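Long-range contacts in DisA protein (Sorangium cellulosum, PDB 6CCA), which contains a carbon methyltransferase domain of the disorazol polyketide assembly line that installs a gem-dimethyl group, probably by methylating the same carbon of the growing chain twice: residues V333-T338 / S400-I405; A388-S393 / V404-S409; L229-G234 / A306-A311; P39-G44 / I206-V211; T338-F343 / K365-L370. All coordinates share one frame; numbering follows the deposited sequence.

Interaction 1: residues V333-T338 / S400-I405; sequences VLNEMT and SIQNVI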
# COMPACT_ATOMS: atom_id res chain seq x y z
N VAL A 333 1.40 -7.93 -10.92
CA VAL A 333 2.47 -7.04 -10.48
C VAL A 333 1.91 -6.26 -9.29
O VAL A 333 0.87 -5.52 -9.41
CB VAL A 333 2.87 -6.09 -11.60
CG1 VAL A 333 3.94 -5.13 -11.06
CG2 VAL A 333 3.34 -6.89 -12.80
N LEU A 334 2.51 -6.47 -8.13
CA LEU A 334 2.12 -5.76 -6.91
C LEU A 334 3.19 -4.76 -6.48
O LEU A 334 4.40 -5.10 -6.52
CB LEU A 334 1.90 -6.76 -5.76
CG LEU A 334 0.89 -7.85 -5.91
CD1 LEU A 334 0.94 -8.88 -4.78
CD2 LEU A 334 -0.51 -7.24 -5.99
N ASN A 335 2.73 -3.58 -6.05
CA ASN A 335 3.54 -2.68 -5.26
C ASN A 335 2.86 -2.56 -3.92
O ASN A 335 1.66 -2.13 -3.86
CB ASN A 335 3.59 -1.34 -5.96
CG ASN A 335 4.45 -0.31 -5.22
OD1 ASN A 335 5.00 -0.59 -4.14
ND2 ASN A 335 4.64 0.85 -5.86
N GLU A 336 3.51 -3.03 -2.88
CA GLU A 336 2.91 -3.18 -1.58
C GLU A 336 3.84 -2.74 -0.43
O GLU A 336 5.05 -2.88 -0.49
CB GLU A 336 2.52 -4.67 -1.29
CG GLU A 336 1.18 -5.09 -1.91
CD GLU A 336 -0.01 -4.49 -1.15
OE1 GLU A 336 0.03 -4.30 0.08
OE2 GLU A 336 -1.02 -4.19 -1.78
N MET A 337 3.23 -2.26 0.64
CA MET A 337 3.97 -1.95 1.85
C MET A 337 4.06 -3.30 2.61
O MET A 337 3.04 -3.99 2.75
CB MET A 337 3.27 -0.85 2.69
CG MET A 337 3.03 0.41 1.86
SD MET A 337 4.61 1.24 1.43
CE MET A 337 3.89 2.51 0.35
N THR A 338 5.29 -3.66 3.00
CA THR A 338 5.60 -4.98 3.53
C THR A 338 6.09 -5.03 5.00
O THR A 338 6.64 -6.06 5.42
CB THR A 338 6.64 -5.63 2.60
OG1 THR A 338 7.72 -4.73 2.32
CG2 THR A 338 5.99 -5.97 1.26
N SER A 400 12.98 -3.42 3.81
CA SER A 400 11.83 -4.26 4.08
C SER A 400 10.50 -3.54 4.15
O SER A 400 9.48 -4.20 4.32
CB SER A 400 12.02 -5.06 5.37
OG SER A 400 12.22 -4.17 6.44
N ILE A 401 10.49 -2.23 4.03
CA ILE A 401 9.30 -1.43 4.23
C ILE A 401 8.29 -1.56 3.09
O ILE A 401 7.08 -1.41 3.29
CB ILE A 401 9.71 0.08 4.33
CG1 ILE A 401 10.36 0.33 5.67
CG2 ILE A 401 8.51 1.01 4.15
CD1 ILE A 401 10.89 1.76 5.80
N GLN A 402 8.80 -1.83 1.92
CA GLN A 402 8.04 -1.86 0.68
C GLN A 402 8.75 -2.74 -0.33
O GLN A 402 10.01 -2.94 -0.33
CB GLN A 402 7.98 -0.45 0.10
CG GLN A 402 7.11 -0.21 -1.09
CD GLN A 402 6.90 1.25 -1.42
OE1 GLN A 402 7.42 2.15 -0.76
NE2 GLN A 402 6.19 1.49 -2.50
N ASN A 403 7.95 -3.32 -1.20
CA ASN A 403 8.49 -4.12 -2.31
C ASN A 403 7.59 -4.18 -3.53
O ASN A 403 6.35 -3.92 -3.40
CB ASN A 403 8.89 -5.51 -1.82
CG ASN A 403 10.05 -6.11 -2.64
OD1 ASN A 403 10.60 -5.45 -3.54
ND2 ASN A 403 10.40 -7.36 -2.34
N VAL A 404 8.18 -4.45 -4.68
CA VAL A 404 7.43 -4.90 -5.85
C VAL A 404 7.55 -6.44 -5.95
O VAL A 404 8.66 -7.02 -5.78
CB VAL A 404 7.87 -4.19 -7.09
CG1 VAL A 404 7.40 -4.90 -8.35
CG2 VAL A 404 7.38 -2.75 -7.07
N ILE A 405 6.43 -7.08 -6.17
CA ILE A 405 6.29 -8.54 -6.19
C ILE A 405 5.67 -8.95 -7.51
O ILE A 405 4.64 -8.41 -7.87
CB ILE A 405 5.50 -9.11 -5.01
CG1 ILE A 405 6.09 -8.60 -3.67
CG2 ILE A 405 5.50 -10.64 -5.06
CD1 ILE A 405 5.14 -7.81 -2.88
O HOH W 1 5.67 3.46 -4.77
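N335 and Q402 join amide to amide on one face of the antiparallel strand pair 333-337 and 402-405. Each side chain leaves with CG anti to the backbone N (chi1 -179° in N335), and Q402 stays extended beyond that. Q402 NE2 gives N335 OD1 a nearly straight bond of 2.9 Å, lying in the amide plane of Q402 and landing on a lone pair of the oxygen. The two amides are almost coplanar, and a water that accepts from both N335 ND2 and Q402 NE2 ties them again. M337, bent at chi2 (-68°), runs alongside Q402 with its SD 3.7 Å from Q402 CD.

The dense part is the ladder itself. L334 with I405 and E336 with N403 are hydrogen-bonded pairs; L334 N reaches I405 O at 2.9 Å, and E336 N reaches N403 O at 3.0 Å. On that other face, L334 and I405 pack together against W375 of helix 372-381, while the carboxylate of E336 turns away to bond H310.

Past M337 the strands open into partly exposed residues S400 and I401. T338 OG1 donates to S400 O over 2.7 Å and T338 N to I401 O over 2.9 Å, each donor standing well above the plane of its carbonyl. S400 OG turns to R339. The pairing is that of the class I methyltransferase fold, a Rossmann-like sheet in which the seventh strand, here 402-409, runs antiparallel beside the fifth, 330-337.

Interaction 2: residues A388-S393 / V404-S409; sequences APLQHS and VILAES
The first torsions of L390 and V404 set them side by side across the pairing: L390 CG is anti to its carbonyl carbon (chi1 -66°), while V404 CG1 is anti to its own amide nitrogen. That leaves L390 CD1 4.0 Å from V404 CG1, and L390 CG 3.5 Å from V404 O. I405 turns CG1 back beside its nitrogen (chi1 -53°) and lays it against the proline, 3.9 Å from P389 CA, while CG2, on the other branch, comes near P389 N.

Three backbone bonds carry the pairing. A388 N reaches L406 O in the plane of that carbonyl at only 2.7 Å. The return bond, L406 N to A388 O at 3.0 Å, comes from well above the carbonyl plane. L390 N then extends the ladder to V404 O at 2.9 Å. P389 sits opposite I405 in a non-hydrogen-bonded pair, so its missing N-H costs this ladder nothing.

Strand 402-409 lies between 387-389 and 330-337, the 5-7-6 order at one end of the Rossmann-like sheet.

L390 CD2 also meets L406 CD1, at 4.4 Å, and both leucines press on I41 of helix 34-41. On the other face P389 and I405 lie under helix 372-381. L390 O is taken by N403 ND2, and further along H392 bonds H200 through its NE2.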
# COMPACT_ATOMS: atom_id res chain seq x y z
N ALA A 388 8.26 -13.69 -7.42
CA ALA A 388 9.47 -12.90 -7.23
C ALA A 388 9.26 -11.57 -6.53
O ALA A 388 9.02 -10.54 -7.18
CB ALA A 388 10.20 -12.72 -8.55
N PRO A 389 9.36 -11.57 -5.19
CA PRO A 389 9.54 -10.32 -4.51
C PRO A 389 10.92 -9.86 -4.88
O PRO A 389 11.91 -10.67 -4.80
CB PRO A 389 9.43 -10.69 -3.04
CG PRO A 389 8.92 -12.07 -2.99
CD PRO A 389 9.33 -12.71 -4.29
N LEU A 390 11.04 -8.65 -5.35
CA LEU A 390 12.35 -8.19 -5.85
C LEU A 390 13.33 -8.05 -4.66
O LEU A 390 12.90 -7.93 -3.51
CB LEU A 390 12.21 -6.95 -6.68
CG LEU A 390 11.44 -7.17 -7.98
CD1 LEU A 390 11.29 -5.86 -8.68
CD2 LEU A 390 12.17 -8.20 -8.85
N GLN A 391 14.63 -8.12 -4.93
CA GLN A 391 15.62 -8.14 -3.85
C GLN A 391 16.13 -6.73 -3.64
O GLN A 391 16.44 -6.04 -4.60
CB GLN A 391 16.82 -9.07 -4.25
CG GLN A 391 16.40 -10.48 -4.48
CD GLN A 391 17.58 -11.32 -4.98
OE1 GLN A 391 17.68 -11.69 -6.19
NE2 GLN A 391 18.51 -11.60 -4.06
N HIS A 392 16.24 -6.32 -2.39
CA HIS A 392 16.76 -5.02 -2.01
C HIS A 392 17.69 -5.14 -0.84
O HIS A 392 17.46 -4.60 0.24
CB HIS A 392 15.62 -4.03 -1.69
CG HIS A 392 14.86 -3.63 -2.90
ND1 HIS A 392 13.81 -4.39 -3.37
CD2 HIS A 392 15.00 -2.61 -3.76
CE1 HIS A 392 13.35 -3.84 -4.48
NE2 HIS A 392 14.04 -2.76 -4.73
N SER A 393 18.76 -5.91 -1.05
CA SER A 393 19.70 -6.15 0.09
C SER A 393 21.16 -5.94 -0.28
O SER A 393 21.57 -6.14 -1.43
CB SER A 393 19.47 -7.54 0.73
OG SER A 393 19.57 -8.52 -0.26
N VAL A 404 8.18 -4.45 -4.68
CA VAL A 404 7.43 -4.90 -5.85
C VAL A 404 7.55 -6.44 -5.95
O VAL A 404 8.66 -7.02 -5.78
CB VAL A 404 7.87 -4.19 -7.09
CG1 VAL A 404 7.40 -4.90 -8.35
CG2 VAL A 404 7.38 -2.75 -7.07
N ILE A 405 6.43 -7.08 -6.17
CA ILE A 405 6.29 -8.54 -6.19
C ILE A 405 5.67 -8.95 -7.51
O ILE A 405 4.64 -8.41 -7.87
CB ILE A 405 5.50 -9.11 -5.01
CG1 ILE A 405 6.09 -8.60 -3.67
CG2 ILE A 405 5.50 -10.64 -5.06
CD1 ILE A 405 5.14 -7.81 -2.88
N LEU A 406 6.34 -9.82 -8.25
CA LEU A 406 5.88 -10.34 -9.55
C LEU A 406 5.48 -11.80 -9.40
O LEU A 406 6.12 -12.55 -8.65
CB LEU A 406 6.96 -10.23 -10.61
CG LEU A 406 7.67 -8.86 -10.70
CD1 LEU A 406 8.82 -8.90 -11.66
CD2 LEU A 406 6.73 -7.80 -11.12
N ALA A 407 4.41 -12.21 -10.05
CA ALA A 407 3.95 -13.59 -9.95
C ALA A 407 3.27 -14.00 -11.28
O ALA A 407 2.62 -13.17 -11.93
CB ALA A 407 2.95 -13.68 -8.86
N GLU A 408 3.49 -15.25 -11.68
CA GLU A 408 2.99 -15.79 -12.96
C GLU A 408 1.85 -16.73 -12.68
O GLU A 408 1.92 -17.68 -11.86
CB GLU A 408 4.15 -16.51 -13.66
CG GLU A 408 3.81 -17.24 -14.95
CD GLU A 408 5.07 -17.89 -15.51
OE1 GLU A 408 5.23 -19.06 -15.20
OE2 GLU A 408 5.86 -17.21 -16.25
N SER A 409 0.74 -16.49 -13.34
CA SER A 409 -0.43 -17.30 -13.09
C SER A 409 -0.30 -18.63 -13.82
O SER A 409 0.11 -18.65 -14.96
CB SER A 409 -1.68 -16.63 -13.63
OG SER A 409 -2.77 -17.46 -13.35

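Interaction 3: residues L229-G234 / A306-A311; sequences LEVGAG and ANVVHA
V308 stands against two flat peptide groups of the glycine-bearing loop. Its CG2 stands off one face of the V231-G232 peptide, above and a little beyond the oxygen, 3.4 Å from V231 O. Its CG1 comes up to G232 O from beyond the oxygen, also at 3.4 Å, rather than over the flat of that peptide. The carboxylate of E230, the third flat group, has OE2 4.4 Å from A306 CB, and its OE1 is held by Y255 and T239.

With chi1 at -66°, V231 puts CG2 between its backbone N and carbonyl carbon, aimed across the gap. There it meets V308 CG2 at 4.1 Å and V309 CG2 at 4.2 Å, a small apolar patch. G232 takes a positive phi (55°), and V308 lies on the side where a side chain of G232 would point, so the bare CA leaves it room.

No direct hydrogen bond crosses. Two waters do the polar work instead. One sits within bonding distance of E230 OE2 and V231 O and accepts from A306 N at 2.8 Å; the other lies between G232 O and A306 O. Next along the chain, V308 opens a type I turn to A311, and H310 bonds E336.

Residues 230-234 match the start of the glycine-rich motif that follows the first strand, facing the loop after the fourth. In class I methyltransferases this end of the sheet binds S-adenosylmethionine, and the pocket here is probably the same.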
# COMPACT_ATOMS: atom_id res chain seq x y z
N LEU A 229 -4.65 -4.63 -16.95
CA LEU A 229 -5.65 -4.12 -16.03
C LEU A 229 -4.96 -3.49 -14.84
O LEU A 229 -4.18 -4.16 -14.21
CB LEU A 229 -6.54 -5.25 -15.59
CG LEU A 229 -7.44 -5.03 -14.36
CD1 LEU A 229 -8.50 -4.05 -14.80
CD2 LEU A 229 -8.07 -6.32 -13.91
N GLU A 230 -5.30 -2.26 -14.50
CA GLU A 230 -4.94 -1.71 -13.23
C GLU A 230 -6.15 -1.71 -12.32
O GLU A 230 -7.19 -1.15 -12.64
CB GLU A 230 -4.39 -0.30 -13.31
CG GLU A 230 -3.97 0.22 -11.96
CD GLU A 230 -3.21 1.56 -11.99
OE1 GLU A 230 -3.20 2.24 -13.05
OE2 GLU A 230 -2.70 1.91 -10.87
N VAL A 231 -6.00 -2.33 -11.16
CA VAL A 231 -7.04 -2.29 -10.14
C VAL A 231 -6.79 -1.19 -9.16
O VAL A 231 -5.64 -0.86 -8.85
CB VAL A 231 -7.19 -3.64 -9.43
CG1 VAL A 231 -7.69 -4.68 -10.45
CG2 VAL A 231 -5.92 -4.12 -8.87
N GLY A 232 -7.87 -0.64 -8.58
CA GLY A 232 -7.63 0.42 -7.62
C GLY A 232 -6.81 1.59 -8.09
O GLY A 232 -6.06 2.17 -7.31
N ALA A 233 -6.99 2.02 -9.33
CA ALA A 233 -6.25 3.17 -9.87
C ALA A 233 -6.53 4.51 -9.15
O ALA A 233 -5.74 5.46 -9.29
CB ALA A 233 -6.48 3.31 -11.36
N GLY A 234 -7.67 4.59 -8.46
CA GLY A 234 -7.94 5.73 -7.56
C GLY A 234 -8.06 6.92 -8.42
O GLY A 234 -8.67 6.83 -9.47
N ALA A 306 -1.31 -1.34 -7.32
CA ALA A 306 -0.35 -0.51 -6.65
C ALA A 306 -0.91 -0.09 -5.37
O ALA A 306 -1.70 0.89 -5.35
CB ALA A 306 -0.04 0.69 -7.55
N ASN A 307 -0.57 -0.82 -4.30
CA ASN A 307 -0.89 -0.51 -2.92
C ASN A 307 -2.39 -0.57 -2.63
O ASN A 307 -2.90 0.27 -1.91
CB ASN A 307 -0.24 0.82 -2.42
CG ASN A 307 1.27 0.66 -2.12
OD1 ASN A 307 1.65 -0.04 -1.21
ND2 ASN A 307 2.15 1.32 -2.94
N VAL A 308 -3.10 -1.49 -3.28
CA VAL A 308 -4.51 -1.62 -3.14
C VAL A 308 -5.04 -3.05 -2.98
O VAL A 308 -6.10 -3.27 -2.36
CB VAL A 308 -5.21 -1.02 -4.43
CG1 VAL A 308 -4.98 0.50 -4.52
CG2 VAL A 308 -4.72 -1.72 -5.72
N VAL A 309 -4.32 -4.09 -3.46
CA VAL A 309 -4.89 -5.44 -3.41
C VAL A 309 -5.10 -5.91 -1.97
O VAL A 309 -6.00 -6.77 -1.70
CB VAL A 309 -4.03 -6.47 -4.19
CG1 VAL A 309 -4.50 -7.91 -4.02
CG2 VAL A 309 -4.11 -6.14 -5.69
N HIS A 310 -4.27 -5.41 -1.04
CA HIS A 310 -4.50 -5.75 0.40
C HIS A 310 -5.87 -5.22 0.95
O HIS A 310 -6.29 -5.64 2.03
CB HIS A 310 -3.40 -5.18 1.28
CG HIS A 310 -3.40 -3.68 1.32
ND1 HIS A 310 -2.64 -2.91 0.47
CD2 HIS A 310 -4.13 -2.81 2.06
CE1 HIS A 310 -2.91 -1.63 0.68
NE2 HIS A 310 -3.79 -1.54 1.66
N ALA A 311 -6.53 -4.30 0.28
CA ALA A 311 -7.82 -3.74 0.79
C ALA A 311 -8.98 -4.57 0.39
O ALA A 311 -9.78 -4.15 -0.46
CB ALA A 311 -8.02 -2.30 0.35
O HOH W 2 -3.21 0.35 -8.54
O HOH W 3 -3.16 2.86 -7.19

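Interaction 4: residues P39-G44 / I206-V211; sequences PRIQPG and IKSLLV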
# COMPACT_ATOMS: atom_id res chain seq x y z
N PRO A 39 15.45 -11.12 -13.94
CA PRO A 39 16.77 -10.43 -13.98
C PRO A 39 16.84 -9.12 -14.77
O PRO A 39 17.68 -8.33 -14.49
CB PRO A 39 17.73 -11.53 -14.63
CG PRO A 39 16.99 -12.80 -14.49
CD PRO A 39 15.49 -12.46 -14.54
N ARG A 40 15.99 -8.88 -15.76
CA ARG A 40 15.94 -7.64 -16.48
C ARG A 40 15.23 -6.54 -15.68
O ARG A 40 15.30 -5.40 -16.05
CB ARG A 40 15.21 -7.81 -17.79
CG ARG A 40 15.95 -8.74 -18.76
CD ARG A 40 15.17 -9.07 -20.02
NE ARG A 40 15.99 -9.95 -20.93
CZ ARG A 40 15.69 -11.20 -21.36
NH1 ARG A 40 14.56 -11.82 -21.04
NH2 ARG A 40 16.54 -11.85 -22.16
N ILE A 41 14.55 -6.92 -14.59
CA ILE A 41 13.79 -5.94 -13.76
C ILE A 41 14.51 -5.68 -12.43
O ILE A 41 14.49 -4.56 -11.94
CB ILE A 41 12.36 -6.49 -13.53
CG1 ILE A 41 11.62 -6.68 -14.86
CG2 ILE A 41 11.55 -5.62 -12.56
CD1 ILE A 41 10.42 -7.59 -14.72
N GLN A 42 15.09 -6.73 -11.87
CA GLN A 42 15.81 -6.65 -10.60
C GLN A 42 16.76 -5.48 -10.57
O GLN A 42 17.66 -5.37 -11.41
CB GLN A 42 16.61 -7.93 -10.39
CG GLN A 42 17.47 -8.00 -9.16
CD GLN A 42 16.75 -7.71 -7.87
OE1 GLN A 42 15.76 -8.35 -7.52
NE2 GLN A 42 17.27 -6.74 -7.14
N PRO A 43 16.58 -4.57 -9.60
CA PRO A 43 17.54 -3.49 -9.54
C PRO A 43 18.96 -4.01 -9.21
O PRO A 43 19.12 -4.91 -8.39
CB PRO A 43 17.03 -2.62 -8.39
CG PRO A 43 15.98 -3.35 -7.72
CD PRO A 43 15.49 -4.42 -8.65
N GLY A 44 19.96 -3.36 -9.78
CA GLY A 44 21.34 -3.65 -9.44
C GLY A 44 21.81 -3.05 -8.12
O GLY A 44 21.09 -2.29 -7.45
N ILE A 206 6.86 0.18 -13.64
CA ILE A 206 6.95 0.60 -15.03
C ILE A 206 7.94 -0.32 -15.76
O ILE A 206 7.66 -0.81 -16.82
CB ILE A 206 7.38 2.06 -15.16
CG1 ILE A 206 6.23 2.98 -14.76
CG2 ILE A 206 7.72 2.42 -16.63
CD1 ILE A 206 6.56 4.46 -14.63
N LYS A 207 9.08 -0.54 -15.16
CA LYS A 207 10.08 -1.42 -15.76
C LYS A 207 9.50 -2.81 -15.99
O LYS A 207 9.77 -3.45 -17.04
CB LYS A 207 11.30 -1.52 -14.80
CG LYS A 207 12.47 -2.39 -15.31
CD LYS A 207 12.92 -1.87 -16.62
CE LYS A 207 14.33 -2.32 -17.02
NZ LYS A 207 14.44 -2.11 -18.51
N SER A 208 8.75 -3.34 -15.03
CA SER A 208 8.18 -4.63 -15.19
C SER A 208 7.29 -4.67 -16.40
O SER A 208 7.27 -5.64 -17.13
CB SER A 208 7.43 -5.08 -13.96
OG SER A 208 8.21 -5.10 -12.74
N LEU A 209 6.46 -3.63 -16.58
CA LEU A 209 5.53 -3.63 -17.66
C LEU A 209 6.24 -3.54 -19.01
O LEU A 209 5.84 -4.21 -19.99
CB LEU A 209 4.50 -2.48 -17.50
CG LEU A 209 3.66 -2.52 -16.22
CD1 LEU A 209 2.79 -1.25 -16.20
CD2 LEU A 209 2.79 -3.75 -16.04
N LEU A 210 7.27 -2.71 -19.09
CA LEU A 210 7.99 -2.54 -20.32
C LEU A 210 8.76 -3.80 -20.68
O LEU A 210 8.85 -4.16 -21.87
CB LEU A 210 8.90 -1.34 -20.20
CG LEU A 210 8.15 -0.00 -20.21
CD1 LEU A 210 9.12 1.14 -20.10
CD2 LEU A 210 7.29 0.23 -21.44
N VAL A 211 9.28 -4.50 -19.67
CA VAL A 211 9.96 -5.79 -19.95
C VAL A 211 8.97 -6.80 -20.48
O VAL A 211 9.22 -7.56 -21.46
CB VAL A 211 10.71 -6.25 -18.69
CG1 VAL A 211 11.02 -7.75 -18.71
CG2 VAL A 211 11.94 -5.37 -18.55
O HOH W 4 16.70 -4.36 -18.13
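I41 meets helix 196-216 with every branch beyond CB. CG2, anti to the backbone N, reaches S208 OG at 3.4 Å. CG1 takes the other direction (chi1 -61°) and lies 3.9 Å from V211 CG2. At the tip, CD1 drops onto the helix backbone, 3.7 Å from S208 CA, with V211 CG1 4.0 Å away. The side chain therefore bridges S208 and V211, three residues apart and so about one turn along the helix. The contact with S208 OG is packing, since that hydroxyl is bonded to L204 O of its own helix.

This is where the end of the N-terminal helix 34-41 packs on helix 196-216, the helix just before the first strand of the methyltransferase sheet. I41 also presses on L390 and L406, and S208 on L406, so the two helices share one apolar seam with strand 402-409 and the loop after 387-389.

Around that seam the contact is exposed and wetter. K207 bends at chi2 (57°) and swings CE to 3.4 Å from R40 O. A water donates to R40 O at 2.7 Å and accepts a weak bond from K207 NZ. R40 adds its CB against V211 CG2, while its extended chain leads the guanidinium away.

Interaction 5: residues T338-F343 / K365-L370; sequences TRVVHF and KWSPLL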
# COMPACT_ATOMS: atom_id res chain seq x y z
N THR A 338 5.29 -3.66 3.00
CA THR A 338 5.60 -4.98 3.53
C THR A 338 6.09 -5.03 5.00
O THR A 338 6.64 -6.06 5.42
CB THR A 338 6.64 -5.63 2.60
OG1 THR A 338 7.72 -4.73 2.32
CG2 THR A 338 5.99 -5.97 1.26
N ARG A 339 5.87 -3.95 5.74
CA ARG A 339 6.15 -3.86 7.16
C ARG A 339 5.07 -2.94 7.73
O ARG A 339 4.64 -1.99 7.06
CB ARG A 339 7.57 -3.33 7.35
CG ARG A 339 7.99 -3.17 8.80
CD ARG A 339 9.41 -2.58 9.02
NE ARG A 339 10.40 -3.58 8.70
CZ ARG A 339 10.61 -4.68 9.42
NH1 ARG A 339 9.96 -4.90 10.55
NH2 ARG A 339 11.51 -5.57 9.02
N VAL A 340 4.54 -3.28 8.93
CA VAL A 340 3.49 -2.52 9.53
C VAL A 340 4.15 -1.30 10.22
O VAL A 340 4.16 -1.19 11.44
CB VAL A 340 2.72 -3.29 10.60
CG1 VAL A 340 1.49 -2.49 10.96
CG2 VAL A 340 2.19 -4.63 10.09
N VAL A 341 4.75 -0.42 9.47
CA VAL A 341 5.37 0.80 10.06
C VAL A 341 4.35 1.72 10.77
O VAL A 341 3.16 1.84 10.38
CB VAL A 341 6.19 1.57 8.98
CG1 VAL A 341 7.30 0.67 8.48
CG2 VAL A 341 5.32 2.03 7.81
N HIS A 342 4.84 2.41 11.84
CA HIS A 342 3.97 3.23 12.67
C HIS A 342 3.38 4.38 11.85
O HIS A 342 2.23 4.80 12.05
CB HIS A 342 4.75 3.79 13.84
CG HIS A 342 5.34 2.75 14.72
ND1 HIS A 342 4.75 1.51 14.94
CD2 HIS A 342 6.46 2.77 15.50
CE1 HIS A 342 5.51 0.80 15.75
NE2 HIS A 342 6.54 1.55 16.11
N PHE A 343 4.14 4.84 10.87
CA PHE A 343 3.65 5.87 9.98
C PHE A 343 2.37 5.49 9.36
O PHE A 343 1.44 6.29 9.20
CB PHE A 343 4.68 6.16 8.85
CG PHE A 343 4.05 6.92 7.70
CD1 PHE A 343 3.76 8.28 7.84
CD2 PHE A 343 3.65 6.28 6.56
CE1 PHE A 343 3.11 9.03 6.82
CE2 PHE A 343 2.97 6.96 5.54
CZ PHE A 343 2.72 8.36 5.66
N LYS A 365 0.07 -8.46 12.03
CA LYS A 365 -0.87 -8.11 13.08
C LYS A 365 -1.27 -6.64 13.02
O LYS A 365 -0.43 -5.80 12.72
CB LYS A 365 -0.20 -8.32 14.43
CG LYS A 365 -1.20 -8.42 15.57
CD LYS A 365 -0.45 -8.68 16.85
CE LYS A 365 -1.45 -8.73 17.98
NZ LYS A 365 -0.66 -8.89 19.21
N TRP A 366 -2.55 -6.37 13.21
CA TRP A 366 -3.12 -5.03 13.19
C TRP A 366 -2.92 -4.30 11.90
O TRP A 366 -2.71 -3.07 11.89
CB TRP A 366 -2.57 -4.23 14.33
CG TRP A 366 -3.27 -4.60 15.67
CD1 TRP A 366 -4.63 -4.77 15.94
CD2 TRP A 366 -2.60 -4.79 16.90
NE1 TRP A 366 -4.81 -5.07 17.28
CE2 TRP A 366 -3.59 -5.07 17.89
CE3 TRP A 366 -1.27 -4.81 17.25
CZ2 TRP A 366 -3.25 -5.31 19.22
CZ3 TRP A 366 -0.94 -5.05 18.53
CH2 TRP A 366 -1.94 -5.30 19.51
N SER A 367 -3.13 -5.04 10.81
CA SER A 367 -2.84 -4.55 9.50
C SER A 367 -3.47 -5.44 8.44
O SER A 367 -3.75 -6.60 8.67
CB SER A 367 -1.35 -4.51 9.31
OG SER A 367 -0.82 -5.64 8.65
N PRO A 368 -3.66 -4.88 7.25
CA PRO A 368 -4.03 -5.70 6.12
C PRO A 368 -2.82 -6.17 5.33
O PRO A 368 -3.01 -6.75 4.26
CB PRO A 368 -4.88 -4.77 5.30
CG PRO A 368 -4.17 -3.45 5.49
CD PRO A 368 -3.68 -3.44 6.93
N LEU A 369 -1.62 -5.93 5.83
CA LEU A 369 -0.40 -6.08 5.00
C LEU A 369 0.27 -7.41 5.13
O LEU A 369 0.12 -8.09 6.18
CB LEU A 369 0.62 -5.00 5.40
CG LEU A 369 0.19 -3.53 5.26
CD1 LEU A 369 1.32 -2.58 5.74
CD2 LEU A 369 -0.24 -3.18 3.86
N LEU A 370 1.08 -7.76 4.12
CA LEU A 370 1.91 -8.92 4.15
C LEU A 370 3.33 -8.59 3.91
O LEU A 370 3.65 -7.69 3.12
CB LEU A 370 1.46 -9.98 3.11
CG LEU A 370 0.24 -10.84 3.44
CD1 LEU A 370 -1.06 -10.11 3.42
CD2 LEU A 370 0.17 -11.91 2.34
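V340 and S367 make the closest contact between two side chains. V340 CG2 sits 3.5 Å from S367 OG and 3.6 Å from S367 CB, and CG1 leans on the same CB from the other branch. With CG1 anti to the backbone N (chi1 -169°), both methyls of V340 face the serine. Next along, L369 CD1 comes to R339 O at 3.6 Å. At the far end T338 turns its backbone to the loop: T338 CA gives a CH···O contact to L370 O at 3.4 Å, and T338 CG2 touches the same oxygen.

Local turns set these positions. V340 is the centre of an inverse gamma turn, closed by a weak bond from V341 N to R339 O, so the R339 oxygen meets both that N-H and the leucine methyl. S367 forms an ST turn: its OG accepts from L369 N at 2.9 Å and also bonds M364 O, two bonds that fix the serine hydroxyl where V340 CG2 meets it. Farther out, W366 has K365 CE 3.7 Å above one face of its indole, toward the rim, and its backbone O is bonded by W354.

The outer shell leads into the helical part of the chain. V341 is the N-cap of helix 342-346, and H342 N bonds E62 of helix 55-75. R339 NE bonds S400 OG, and T338 OG1 is already engaged by S400 O. The two segments exchange no hydrogen bond: methyls rest on oxygens, and the polar groups that fix each chain's shape are spent on local turns or on third parties, so the two segments probably depend on shape fit and on their outside bonds.

Overall arrangement
Interactions 1 and 2 share strand 402-409 and are backbone-bonded ladders of one sheet, with N403 linking them by a bond to L390; both are buried. Interaction 3 lies at the glycine-rich end of the same sheet and trades direct bonds for waters, but H310 joins it to E336 of interaction 1. Interaction 4, about 20 Å from the chain's centre to its own, is helix packing with exposed residues R40 and K207 at its margin, and it touches interaction 2 through L406 and a Q42 to Q391 bond. Interaction 5 continues strand 330-337 from interaction 1, sharing T338, toward the helical region; like 3 and 4 it has no direct hydrogen bond across.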